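Local coordinates for protein phosphoglycerate oxidoreductase (Rhizobium etli, PDB 4HY3) that probably reduces hydroxypyruvate or glyoxylate with a nicotinamide cofactor, as a member of the D-isomer-specific 2-hydroxyacid dehydrogenase family, at residues G127-E132 and G327-E332. Sequence-based numbering, arbitrary orientation.
Sequences GQVFAE and GDMVLE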
loop_
_atom_site.group_PDB
_atom_site.type_symbol
_atom_site.label_atom_id
_atom_site.label_comp_id
_atom_site.label_asym_id
_atom_site.label_seq_id
_atom_site.Cartn_x
_atom_site.Cartn_y
_atom_site.Cartn_z
ATOM N N GLY A 127 18.090 -19.238 -0.395
ATOM C CA GLY A 127 18.491 -18.325 -1.460
ATOM C C GLY A 127 17.681 -17.043 -1.589
ATOM O O GLY A 127 18.141 -16.073 -2.198
ATOM N N GLN A 128 16.476 -17.009 -1.022
ATOM C CA GLN A 128 15.690 -15.795 -1.162
ATOM C C GLN A 128 16.230 -14.627 -0.351
ATOM O O GLN A 128 15.795 -13.492 -0.537
ATOM C CB GLN A 128 14.210 -16.025 -0.939
ATOM C CG GLN A 128 13.842 -16.213 0.495
ATOM C CD GLN A 128 12.416 -15.820 0.717
ATOM O OE1 GLN A 128 11.855 -15.029 -0.051
ATOM N NE2 GLN A 128 11.811 -16.371 1.766
ATOM N N VAL A 129 17.193 -14.901 0.525
ATOM C CA VAL A 129 17.897 -13.828 1.222
ATOM C C VAL A 129 18.580 -12.854 0.266
ATOM O O VAL A 129 18.833 -11.722 0.615
ATOM C CB VAL A 129 18.932 -14.339 2.251
ATOM C CG1 VAL A 129 18.270 -15.244 3.280
ATOM C CG2 VAL A 129 20.130 -15.011 1.573
ATOM N N PHE A 130 18.877 -13.291 -0.944
ATOM C CA PHE A 130 19.619 -12.442 -1.848
ATOM C C PHE A 130 18.725 -11.554 -2.671
ATOM O O PHE A 130 19.239 -10.789 -3.484
ATOM C CB PHE A 130 20.449 -13.287 -2.782
ATOM C CG PHE A 130 21.561 -14.026 -2.102
ATOM C CD1 PHE A 130 22.530 -13.339 -1.364
ATOM C CD2 PHE A 130 21.659 -15.400 -2.215
ATOM C CE1 PHE A 130 23.549 -14.010 -0.734
ATOM C CE2 PHE A 130 22.693 -16.078 -1.607
ATOM C CZ PHE A 130 23.639 -15.376 -0.863
ATOM N N ALA A 131 17.402 -11.654 -2.477
ATOM C CA ALA A 131 16.454 -10.879 -3.249
ATOM C C ALA A 131 16.536 -9.412 -2.891
ATOM O O ALA A 131 16.819 -8.584 -3.755
ATOM C CB ALA A 131 15.045 -11.390 -3.051
ATOM N N GLU A 132 16.290 -9.074 -1.634
ATOM C CA GLU A 132 16.181 -7.674 -1.230
ATOM C C GLU A 132 17.478 -6.934 -1.596
ATOM O O GLU A 132 17.424 -5.883 -2.259
ATOM C CB GLU A 132 15.843 -7.563 0.262
ATOM C CG GLU A 132 15.507 -6.179 0.750
ATOM C CD GLU A 132 14.377 -5.553 -0.046
ATOM O OE1 GLU A 132 13.273 -6.149 -0.095
ATOM O OE2 GLU A 132 14.577 -4.461 -0.623
ATOM N N GLY A 327 20.511 -17.370 8.803
ATOM C CA GLY A 327 20.428 -17.905 10.155
ATOM C C GLY A 327 19.042 -17.853 10.736
ATOM O O GLY A 327 18.548 -18.851 11.255
ATOM N N ASP A 328 18.423 -16.685 10.651
ATOM C CA ASP A 328 17.063 -16.471 11.117
ATOM C C ASP A 328 16.070 -17.430 10.528
ATOM O O ASP A 328 15.147 -17.862 11.212
ATOM C CB ASP A 328 16.593 -15.099 10.667
ATOM C CG ASP A 328 17.434 -13.983 11.202
ATOM O OD1 ASP A 328 17.816 -14.057 12.407
ATOM O OD2 ASP A 328 17.674 -13.020 10.413
HETATM N N MSE A 329 16.229 -17.713 9.237
HETATM C CA MSE A 329 15.313 -18.579 8.520
HETATM C C MSE A 329 15.408 -19.983 9.036
HETATM O O MSE A 329 14.428 -20.532 9.505
HETATM C CB MSE A 329 15.577 -18.536 7.026
HETATM C CG MSE A 329 15.190 -17.189 6.430
HETATM SE SE MSE A 329 15.624 -17.089 4.503
HETATM C CE MSE A 329 14.761 -18.798 4.043
ATOM N N VAL A 330 16.585 -20.580 8.929
ATOM C CA VAL A 330 16.933 -21.853 9.554
ATOM C C VAL A 330 16.282 -22.036 10.931
ATOM O O VAL A 330 15.711 -23.086 11.253
ATOM C CB VAL A 330 18.478 -21.928 9.711
ATOM C CG1 VAL A 330 18.866 -23.113 10.588
ATOM C CG2 VAL A 330 19.171 -21.954 8.335
ATOM N N LEU A 331 16.362 -20.988 11.740
ATOM C CA LEU A 331 15.821 -21.012 13.078
ATOM C C LEU A 331 14.289 -21.125 13.044
ATOM O O LEU A 331 13.674 -21.978 13.693
ATOM C CB LEU A 331 16.309 -19.763 13.808
ATOM C CG LEU A 331 17.080 -19.933 15.136
ATOM C CD1 LEU A 331 17.721 -21.300 15.275
ATOM C CD2 LEU A 331 18.110 -18.837 15.359
ATOM N N GLU A 332 13.664 -20.285 12.248
ATOM C CA GLU A 332 12.252 -20.383 12.098
ATOM C C GLU A 332 11.849 -21.762 11.593
ATOM O O GLU A 332 11.002 -22.436 12.188
ATOM C CB GLU A 332 11.778 -19.271 11.203
ATOM C CG GLU A 332 11.674 -17.954 11.949
ATOM C CD GLU A 332 11.573 -16.787 10.994
ATOM O OE1 GLU A 332 12.212 -16.896 9.914
ATOM O OE2 GLU A 332 10.875 -15.781 11.317
#
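Val129 and Met329, a selenomethionine, carry the apolar part of this contact. The CG1 methyl of Val129 meets the selenium of Met329, with CG1 and SE 3.4 Å apart, and the two side chains run at a slant to each other. A long, unbranched side chain suits position 329: the CA atoms of Val129 and Met329 are 9.1 Å apart, and an extended chi2 (177°) brings SE nearly halfway, where CG1 meets it from the other side. The bend at chi3 (50°) then turns CE toward Gln128. Short, branched Val129 offers one methyl to the selenium, while its CG2 lies over the ring centre of Phe130.

Gln128 brings the polar group at the edge of the contact, its NE2 a loose 4.4 Å from CE of Met329. NE2 makes a weak hydrogen bond to the carbonyl oxygen of Arg345, so it keeps a polar partner beside the apolar methyl.

Segment 127-132, a 3-10 turn running into helix 131-147, follows strand 122-125 of the mixed sheet; helix 320-338 follows the Rossmann-type sheet. In this family two such helices link the substrate and NAD-binding domains, so this is probably the interdomain junction. No hydrogen bond crosses: the mutual hold is small and nonpolar, resting mainly on dispersion between one methyl and the selenium.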